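PDB 2D2E: SufC protein from Thermus thermophilus, which binds and hydrolyses ATP as an atypical cytoplasmic ABC-type ATPase, probably serving the Suf system of iron-sulfur cluster assembly. Local coordinates for residues Ala98-Arg102 and Gly114-Trp119; Glu127-Trp131 and Arg184-Ala188; Leu24-Glu30 and Gly191-Leu197. All blocks are in the same frame, centred on the assembly; numbering follows the deposited sequence.

Contact 1: residues Ala98-Arg102 and Gly114-Trp119; sequences ANFLR and GVAEFW. With GOL (glycerol), chain D.
R102 and F118 face each other because each side chain leaves its helix with CG opposite the backbone N (chi1 -163° and 174°), which sends the phenyl ring toward helix 97-109 and lays the extended arginine chain across it. R102 CB sits over one face of that ring, 4.1 Å from its centroid, in a CH-pi contact. The far end of the ring goes in beside the helix backbone: F118 CE1 lies 3.4 Å from R102 N, and F118 CZ comes within 3.1 Å of A98 O, the carbonyl that already accepts the helical bond from R102 N. L101 CB meets the ring at its edge, 3.9 Å from F118 CE1. Beyond the ring, the guanidinium draws level with the start of the second helix, R102 NH2 standing 3.6 Å from V115 N, while R102 NE bonds V113 O. An alanine in place of R102 would keep CB on the phenyl face, but V113 O would probably lose the NE donor and F118 the cover of CG and CD. W119 adds a lighter touch, CH2 to A98 CB at 4.3 Å, and its NE1 bonds O1 of a glycerol, probably from the crystallisation liquor. The short axes of 98-102 and 115-119 run at 102° to each other; behind them L101 continues onto Q156 and V159 of helix 148-160, and W119 onto L136.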
loop_
_atom_site.group_PDB
_atom_site.type_symbol
_atom_site.label_atom_id
_atom_site.label_comp_id
_atom_site.label_asym_id
_atom_site.label_seq_id
_atom_site.Cartn_x
_atom_site.Cartn_y
_atom_site.Cartn_z
ATOM N N ALA A 98 -9.736 16.048 10.804
ATOM C CA ALA A 98 -10.911 15.333 11.303
ATOM C C ALA A 98 -12.050 15.327 10.268
ATOM O O ALA A 98 -12.633 14.270 9.985
ATOM C CB ALA A 98 -11.398 15.948 12.631
ATOM N N ASN A 99 -12.371 16.495 9.707
ATOM C CA ASN A 99 -13.442 16.579 8.703
ATOM C C ASN A 99 -13.104 15.729 7.476
ATOM O O ASN A 99 -13.969 15.078 6.896
ATOM C CB ASN A 99 -13.640 18.027 8.226
ATOM C CG ASN A 99 -14.548 18.836 9.135
ATOM O OD1 ASN A 99 -14.490 20.072 9.151
ATOM N ND2 ASN A 99 -15.393 18.157 9.875
ATOM N N PHE A 100 -11.842 15.779 7.060
ATOM C CA PHE A 100 -11.403 15.020 5.902
ATOM C C PHE A 100 -11.536 13.527 6.148
ATOM O O PHE A 100 -11.974 12.777 5.267
ATOM C CB PHE A 100 -9.953 15.356 5.565
ATOM C CG PHE A 100 -9.432 14.613 4.378
ATOM C CD1 PHE A 100 -9.969 14.843 3.117
ATOM C CD2 PHE A 100 -8.442 13.647 4.521
ATOM C CE1 PHE A 100 -9.529 14.119 2.011
ATOM C CE2 PHE A 100 -7.996 12.919 3.418
ATOM C CZ PHE A 100 -8.540 13.156 2.170
ATOM N N LEU A 101 -11.165 13.086 7.346
ATOM C CA LEU A 101 -11.258 11.671 7.665
ATOM C C LEU A 101 -12.704 11.201 7.680
ATOM O O LEU A 101 -13.005 10.078 7.266
ATOM C CB LEU A 101 -10.606 11.381 9.020
ATOM C CG LEU A 101 -9.377 10.469 8.994
ATOM C CD1 LEU A 101 -9.754 9.118 8.396
ATOM C CD2 LEU A 101 -8.277 11.112 8.183
ATOM N N ARG A 102 -13.604 12.064 8.144
ATOM C CA ARG A 102 -15.013 11.696 8.200
ATOM C C ARG A 102 -15.532 11.556 6.773
ATOM O O ARG A 102 -16.280 10.625 6.470
ATOM C CB ARG A 102 -15.814 12.752 8.948
ATOM C CG ARG A 102 -17.185 12.258 9.404
ATOM C CD ARG A 102 -17.713 13.182 10.451
ATOM N NE ARG A 102 -19.092 12.896 10.810
ATOM C CZ ARG A 102 -19.850 13.752 11.485
ATOM N NH1 ARG A 102 -19.345 14.920 11.865
ATOM N NH2 ARG A 102 -21.114 13.456 11.757
ATOM N N GLY A 114 -22.128 9.073 12.063
ATOM C CA GLY A 114 -22.389 10.040 13.115
ATOM C C GLY A 114 -21.162 10.366 13.958
ATOM O O GLY A 114 -20.164 9.658 13.887
ATOM N N VAL A 115 -21.231 11.424 14.764
ATOM C CA VAL A 115 -20.091 11.816 15.587
ATOM C C VAL A 115 -19.614 10.700 16.522
ATOM O O VAL A 115 -18.422 10.556 16.745
ATOM C CB VAL A 115 -20.388 13.081 16.460
ATOM C CG1 VAL A 115 -20.520 14.324 15.577
ATOM C CG2 VAL A 115 -21.657 12.861 17.265
ATOM N N ALA A 116 -20.534 9.916 17.071
ATOM C CA ALA A 116 -20.135 8.860 17.992
ATOM C C ALA A 116 -19.290 7.773 17.330
ATOM O O ALA A 116 -18.226 7.397 17.825
ATOM C CB ALA A 116 -21.364 8.239 18.661
ATOM N N GLU A 117 -19.765 7.273 16.197
ATOM C CA GLU A 117 -19.030 6.237 15.488
ATOM C C GLU A 117 -17.698 6.797 15.012
ATOM O O GLU A 117 -16.646 6.153 15.143
ATOM C CB GLU A 117 -19.828 5.750 14.264
ATOM C CG GLU A 117 -19.128 4.635 13.498
ATOM C CD GLU A 117 -19.854 4.226 12.218
ATOM O OE1 GLU A 117 -20.971 4.721 11.982
ATOM O OE2 GLU A 117 -19.301 3.404 11.449
ATOM N N PHE A 118 -17.742 8.005 14.463
ATOM C CA PHE A 118 -16.528 8.612 13.947
ATOM C C PHE A 118 -15.481 8.766 15.036
ATOM O O PHE A 118 -14.354 8.288 14.895
ATOM C CB PHE A 118 -16.807 9.997 13.353
ATOM C CG PHE A 118 -15.560 10.727 12.935
ATOM C CD1 PHE A 118 -14.878 10.349 11.790
ATOM C CD2 PHE A 118 -15.071 11.791 13.691
ATOM C CE1 PHE A 118 -13.714 11.015 11.391
ATOM C CE2 PHE A 118 -13.906 12.465 13.306
ATOM C CZ PHE A 118 -13.227 12.069 12.139
ATOM N N TRP A 119 -15.846 9.417 16.137
ATOM C CA TRP A 119 -14.845 9.628 17.177
ATOM C C TRP A 119 -14.399 8.375 17.903
ATOM O O TRP A 119 -13.258 8.298 18.376
ATOM C CB TRP A 119 -15.322 10.698 18.173
ATOM C CG TRP A 119 -15.183 12.086 17.609
ATOM C CD1 TRP A 119 -16.183 12.900 17.143
ATOM C CD2 TRP A 119 -13.962 12.793 17.402
ATOM N NE1 TRP A 119 -15.650 14.073 16.658
ATOM C CE2 TRP A 119 -14.289 14.033 16.806
ATOM C CE3 TRP A 119 -12.616 12.500 17.661
ATOM C CZ2 TRP A 119 -13.317 14.979 16.468
ATOM C CZ3 TRP A 119 -11.655 13.442 17.325
ATOM C CH2 TRP A 119 -12.013 14.668 16.737
HETATM C C1 GOL D . -16.445 15.947 14.034
HETATM O O1 GOL D . -16.998 16.442 15.437
HETATM C C2 GOL D . -15.610 16.672 13.207
HETATM O O2 GOL D . -14.733 17.432 13.892
HETATM C C3 GOL D . -15.910 16.445 12.082
HETATM O O3 GOL D . -16.653 15.846 10.867
#

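Contact 2: residues Glu127-Trp131 and Arg184-Ala188; sequences ELLDW and RGVNA
R184 reaches from helix 176-189 to L129, the last helical residue before D130. CB points toward the other segment and sets the direction. CG runs past the isobutyl group of L129, 3.6 Å from L129 CD2, the two side chains crossing at a slant. CD comes next, 3.1 Å from L129 O and also beside W131 NE1. Here the chain bends (chi3 -61°), which brings NH1 alongside L129 O at the end of helix 115-129. NE and CZ pass that oxygen without bonding it, and NH1 is the donor, at 2.8 Å from L129 O; the bond is somewhat bent, 145° at the hydrogen, and the oxygen lies tilted from the guanidinium plane. An arginine so placed probably also complements the negative end of the helix dipole. NH1 stands near the edge of the W131 indole as well, 3.7 Å from W131 NE1, a neighbour and not a cation-pi partner. The carboxylate of D130 is farther off, 4.6 Å from D130 OD1 to R184 NH1, and lies well outside the guanidinium plane, so any attraction there is probably one of charge alone.

Apolar packing fills in alongside. L128 CB meets A188 CB at 4.1 Å, and L129 CD2 rests 3.9 Å from G185 CA. L129 CB in turn supports one face of the W131 ring, which also makes a cation-pi contact with R151 and a T-shaped stack with Y135. Helix 115-129 closes in a Schellman motif: D130, with positive phi, is the C' residue, and W131 N turns back to a carbonyl five residues earlier. The arrangement is thus a Schellman-terminated helix end packed against the flank of helix 176-189.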
loop_
_atom_site.group_PDB
_atom_site.type_symbol
_atom_site.label_atom_id
_atom_site.label_comp_id
_atom_site.label_asym_id
_atom_site.label_seq_id
_atom_site.Cartn_x
_atom_site.Cartn_y
_atom_site.Cartn_z
ATOM N N GLU A 127 -4.970 5.722 19.561
ATOM C CA GLU A 127 -4.358 4.913 20.618
ATOM C C GLU A 127 -3.332 3.941 20.027
ATOM O O GLU A 127 -2.220 3.792 20.539
ATOM C CB GLU A 127 -5.425 4.111 21.351
ATOM C CG GLU A 127 -6.293 4.934 22.273
ATOM C CD GLU A 127 -7.454 4.128 22.836
ATOM O OE1 GLU A 127 -7.289 2.906 23.041
ATOM O OE2 GLU A 127 -8.525 4.721 23.081
ATOM N N LEU A 128 -3.713 3.284 18.940
ATOM C CA LEU A 128 -2.822 2.327 18.301
ATOM C C LEU A 128 -1.564 3.001 17.761
ATOM O O LEU A 128 -0.479 2.423 17.797
ATOM C CB LEU A 128 -3.551 1.610 17.167
ATOM C CG LEU A 128 -4.612 0.589 17.580
ATOM C CD1 LEU A 128 -5.310 0.048 16.352
ATOM C CD2 LEU A 128 -3.956 -0.548 18.361
ATOM N N LEU A 129 -1.712 4.221 17.255
ATOM C CA LEU A 129 -0.593 4.975 16.702
ATOM C C LEU A 129 0.133 5.791 17.766
ATOM O O LEU A 129 1.193 6.353 17.508
ATOM C CB LEU A 129 -1.096 5.933 15.631
ATOM C CG LEU A 129 -1.709 5.290 14.396
ATOM C CD1 LEU A 129 -2.335 6.366 13.507
ATOM C CD2 LEU A 129 -0.624 4.519 13.646
ATOM N N ASP A 130 -0.449 5.846 18.963
ATOM C CA ASP A 130 0.100 6.638 20.055
ATOM C C ASP A 130 0.269 8.090 19.592
ATOM O O ASP A 130 1.332 8.696 19.777
ATOM C CB ASP A 130 1.453 6.086 20.523
ATOM C CG ASP A 130 1.988 6.826 21.747
ATOM O OD1 ASP A 130 3.221 6.832 21.955
ATOM O OD2 ASP A 130 1.170 7.394 22.508
ATOM N N TRP A 131 -0.783 8.636 18.969
ATOM C CA TRP A 131 -0.798 10.022 18.478
ATOM C C TRP A 131 -1.800 10.832 19.304
ATOM O O TRP A 131 -2.772 10.275 19.815
ATOM C CB TRP A 131 -1.221 10.091 17.001
ATOM C CG TRP A 131 -0.191 9.605 16.029
ATOM C CD1 TRP A 131 1.029 9.068 16.326
ATOM C CD2 TRP A 131 -0.312 9.559 14.601
ATOM N NE1 TRP A 131 1.673 8.690 15.175
ATOM C CE2 TRP A 131 0.877 8.986 14.099
ATOM C CE3 TRP A 131 -1.304 9.962 13.697
ATOM C CZ2 TRP A 131 1.095 8.779 12.731
ATOM C CZ3 TRP A 131 -1.083 9.757 12.328
ATOM C CH2 TRP A 131 0.108 9.178 11.863
ATOM N N ARG A 184 4.716 2.455 11.528
ATOM C CA ARG A 184 3.858 2.492 12.714
ATOM C C ARG A 184 2.454 2.073 12.323
ATOM O O ARG A 184 1.819 1.268 13.009
ATOM C CB ARG A 184 3.829 3.896 13.317
ATOM C CG ARG A 184 2.879 4.012 14.509
ATOM C CD ARG A 184 3.122 5.289 15.291
ATOM N NE ARG A 184 4.479 5.332 15.830
ATOM C CZ ARG A 184 4.856 6.108 16.842
ATOM N NH1 ARG A 184 3.980 6.912 17.436
ATOM N NH2 ARG A 184 6.114 6.081 17.262
ATOM N N GLY A 185 1.989 2.591 11.189
ATOM C CA GLY A 185 0.659 2.242 10.723
ATOM C C GLY A 185 0.544 0.779 10.313
ATOM O O GLY A 185 -0.387 0.083 10.717
ATOM N N VAL A 186 1.490 0.291 9.515
ATOM C CA VAL A 186 1.405 -1.102 9.091
ATOM C C VAL A 186 1.512 -2.047 10.290
ATOM O O VAL A 186 0.770 -3.012 10.377
ATOM C CB VAL A 186 2.477 -1.417 8.015
ATOM C CG1 VAL A 186 2.495 -2.920 7.700
ATOM C CG2 VAL A 186 2.149 -0.641 6.741
ATOM N N ASN A 187 2.399 -1.763 11.229
ATOM C CA ASN A 187 2.534 -2.650 12.389
ATOM C C ASN A 187 1.266 -2.614 13.258
ATOM O O ASN A 187 0.887 -3.621 13.857
ATOM C CB ASN A 187 3.780 -2.274 13.197
ATOM C CG ASN A 187 5.077 -2.711 12.508
ATOM O OD1 ASN A 187 5.144 -3.794 11.925
ATOM N ND2 ASN A 187 6.113 -1.873 12.595
ATOM N N ALA A 188 0.598 -1.466 13.311
ATOM C CA ALA A 188 -0.625 -1.358 14.101
ATOM C C ALA A 188 -1.795 -2.147 13.473
ATOM O O ALA A 188 -2.699 -2.599 14.173
ATOM C CB ALA A 188 -0.998 0.101 14.270
#

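Contact 3: residues Leu24-Glu30 and Gly191-Leu197; sequences LVVPKGE and GPNFGAL
G29 and E30 meet F194 and A196 through two backbone hydrogen bonds of unlike geometry. G29 N donates to F194 O at 2.8 Å from above the carbonyl plane, 53° out of it, whereas A196 N gives E30 O a 3.1 Å bond lying in the plane of the E30 carbonyl. Two CA-H...O contacts reinforce the pair: G29 CA points almost straight at G191 O, 3.2 Å away, and G195 CA lies 3.2 Å from E30 O, which thus receives two donors. The glycines serve different ends. G29, at the third position of a type II turn from P27 to E30, has a positive phi at which a CB would jam against the preceding carbonyl; on G195, a CB would press on K28 CA.

Apolar contacts lie along strand 24-27. L24 and L197 reach toward each other tip to tip, CD2 to CD1 at 4.1 Å, and V26 CG2 stands 4.3 Å from L197 CD1.

K28 contributes its aliphatic part: CG lies 3.4 Å from P192 O on the type I turn G191-F194, while NZ carries on to a salt bridge with D65.

The turn at P27-E30 passes the chain from the antiparallel sheet into strand 31-35, parallel neighbour of 195-199. Such a junction belongs to the ABC nucleotide-binding domain, in which strand 31-35 leads to the P-loop, whose K42 and S43 bind ADP when nucleotide is present; none is bound here.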
loop_
_atom_site.group_PDB
_atom_site.type_symbol
_atom_site.label_atom_id
_atom_site.label_comp_id
_atom_site.label_asym_id
_atom_site.label_seq_id
_atom_site.Cartn_x
_atom_site.Cartn_y
_atom_site.Cartn_z
ATOM N N LEU A 24 2.413 -13.102 -7.722
ATOM C CA LEU A 24 2.725 -12.644 -6.374
ATOM C C LEU A 24 1.513 -12.877 -5.490
ATOM O O LEU A 24 0.447 -12.360 -5.773
ATOM C CB LEU A 24 3.062 -11.138 -6.421
ATOM C CG LEU A 24 3.827 -10.512 -5.237
ATOM C CD1 LEU A 24 4.414 -9.172 -5.658
ATOM C CD2 LEU A 24 2.911 -10.322 -4.045
ATOM N N VAL A 25 1.688 -13.654 -4.422
ATOM C CA VAL A 25 0.593 -13.947 -3.485
ATOM C C VAL A 25 0.879 -13.419 -2.085
ATOM O O VAL A 25 1.946 -13.692 -1.542
ATOM C CB VAL A 25 0.377 -15.486 -3.350
ATOM C CG1 VAL A 25 -0.659 -15.784 -2.289
ATOM C CG2 VAL A 25 -0.102 -16.061 -4.671
ATOM N N VAL A 26 -0.054 -12.665 -1.507
ATOM C CA VAL A 26 0.108 -12.185 -0.127
ATOM C C VAL A 26 -1.038 -12.765 0.710
ATOM O O VAL A 26 -2.191 -12.348 0.576
ATOM C CB VAL A 26 0.037 -10.653 -0.009
ATOM C CG1 VAL A 26 0.275 -10.230 1.456
ATOM C CG2 VAL A 26 1.104 -10.003 -0.896
ATOM N N PRO A 27 -0.737 -13.734 1.587
ATOM C CA PRO A 27 -1.811 -14.308 2.414
ATOM C C PRO A 27 -2.336 -13.283 3.411
ATOM O O PRO A 27 -1.565 -12.494 3.951
ATOM C CB PRO A 27 -1.118 -15.451 3.151
ATOM C CG PRO A 27 0.019 -15.857 2.221
ATOM C CD PRO A 27 0.525 -14.477 1.758
ATOM N N LYS A 28 -3.643 -13.293 3.652
ATOM C CA LYS A 28 -4.220 -12.397 4.645
ATOM C C LYS A 28 -3.552 -12.817 5.970
ATOM O O LYS A 28 -3.446 -14.011 6.279
ATOM C CB LYS A 28 -5.744 -12.587 4.705
ATOM C CG LYS A 28 -6.456 -11.509 5.524
ATOM C CD LYS A 28 -7.962 -11.773 5.598
ATOM C CE LYS A 28 -8.614 -11.653 4.230
ATOM N NZ LYS A 28 -10.106 -11.841 4.294
ATOM N N GLY A 29 -3.086 -11.836 6.730
ATOM C CA GLY A 29 -2.396 -12.098 7.983
ATOM C C GLY A 29 -0.896 -11.837 7.837
ATOM O O GLY A 29 -0.163 -11.741 8.836
ATOM N N GLU A 30 -0.438 -11.694 6.596
ATOM C CA GLU A 30 0.980 -11.458 6.365
ATOM C C GLU A 30 1.281 -10.091 5.771
ATOM O O GLU A 30 0.417 -9.434 5.190
ATOM C CB GLU A 30 1.567 -12.550 5.444
ATOM C CG GLU A 30 1.572 -13.929 6.116
ATOM C CD GLU A 30 2.208 -15.045 5.291
ATOM O OE1 GLU A 30 2.887 -14.792 4.271
ATOM O OE2 GLU A 30 2.033 -16.224 5.687
ATOM N N GLY A 191 -2.466 -8.314 11.740
ATOM C CA GLY A 191 -3.467 -9.169 12.355
ATOM C C GLY A 191 -3.964 -10.176 11.336
ATOM O O GLY A 191 -3.676 -10.069 10.133
ATOM N N PRO A 192 -4.787 -11.135 11.772
ATOM C CA PRO A 192 -5.316 -12.170 10.889
ATOM C C PRO A 192 -6.239 -11.699 9.781
ATOM O O PRO A 192 -6.463 -12.413 8.809
ATOM C CB PRO A 192 -6.015 -13.125 11.865
ATOM C CG PRO A 192 -6.459 -12.216 12.973
ATOM C CD PRO A 192 -5.249 -11.317 13.161
ATOM N N ASN A 193 -6.734 -10.479 9.912
ATOM C CA ASN A 193 -7.687 -9.930 8.968
ATOM C C ASN A 193 -7.111 -8.844 8.073
ATOM O O ASN A 193 -7.856 -8.093 7.442
ATOM C CB ASN A 193 -8.872 -9.369 9.756
ATOM C CG ASN A 193 -9.431 -10.392 10.755
ATOM O OD1 ASN A 193 -9.753 -11.519 10.367
ATOM N ND2 ASN A 193 -9.527 -10.015 12.036
ATOM N N PHE A 194 -5.790 -8.770 8.015
ATOM C CA PHE A 194 -5.149 -7.740 7.204
ATOM C C PHE A 194 -3.918 -8.299 6.486
ATOM O O PHE A 194 -3.170 -9.063 7.070
ATOM C CB PHE A 194 -4.720 -6.619 8.156
ATOM C CG PHE A 194 -3.898 -5.530 7.509
ATOM C CD1 PHE A 194 -4.510 -4.562 6.732
ATOM C CD2 PHE A 194 -2.534 -5.454 7.735
ATOM C CE1 PHE A 194 -3.772 -3.515 6.187
ATOM C CE2 PHE A 194 -1.775 -4.396 7.185
ATOM C CZ PHE A 194 -2.403 -3.437 6.420
ATOM N N GLY A 195 -3.743 -7.937 5.216
ATOM C CA GLY A 195 -2.553 -8.338 4.489
ATOM C C GLY A 195 -1.988 -7.069 3.857
ATOM O O GLY A 195 -2.743 -6.155 3.510
ATOM N N ALA A 196 -0.670 -6.992 3.709
ATOM C CA ALA A 196 -0.075 -5.805 3.094
ATOM C C ALA A 196 1.111 -6.138 2.196
ATOM O O ALA A 196 1.801 -7.147 2.392
ATOM C CB ALA A 196 0.394 -4.847 4.179
ATOM N N LEU A 197 1.334 -5.272 1.210
ATOM C CA LEU A 197 2.486 -5.410 0.321
ATOM C C LEU A 197 3.144 -4.031 0.365
ATOM O O LEU A 197 2.529 -3.039 -0.022
ATOM C CB LEU A 197 2.031 -5.730 -1.113
ATOM C CG LEU A 197 3.177 -5.886 -2.137
ATOM C CD1 LEU A 197 4.061 -7.076 -1.772
ATOM C CD2 LEU A 197 2.615 -6.051 -3.537
#

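The three contacts trace a path from rim to centre. Contact 1, the farthest out, and contact 2 share helix 115-129, held near its start by helix 97-109 and at its end by helix 176-189; their centres lie 18 Å apart and they do not touch. Both are partly buried and use an arginine, but contact 1 is packing on a ring, with the R102 bond to V113 just outside it, whereas contact 2 has a true bond across to a helix C-terminus. The centre of contact 3 lies about 11 Å from the centre of the chain; it joins the two sheets through backbone bonds, glycines and buried aliphatics. Helix 176-189 of contact 2 is followed, after a turn, by its strand 195-199.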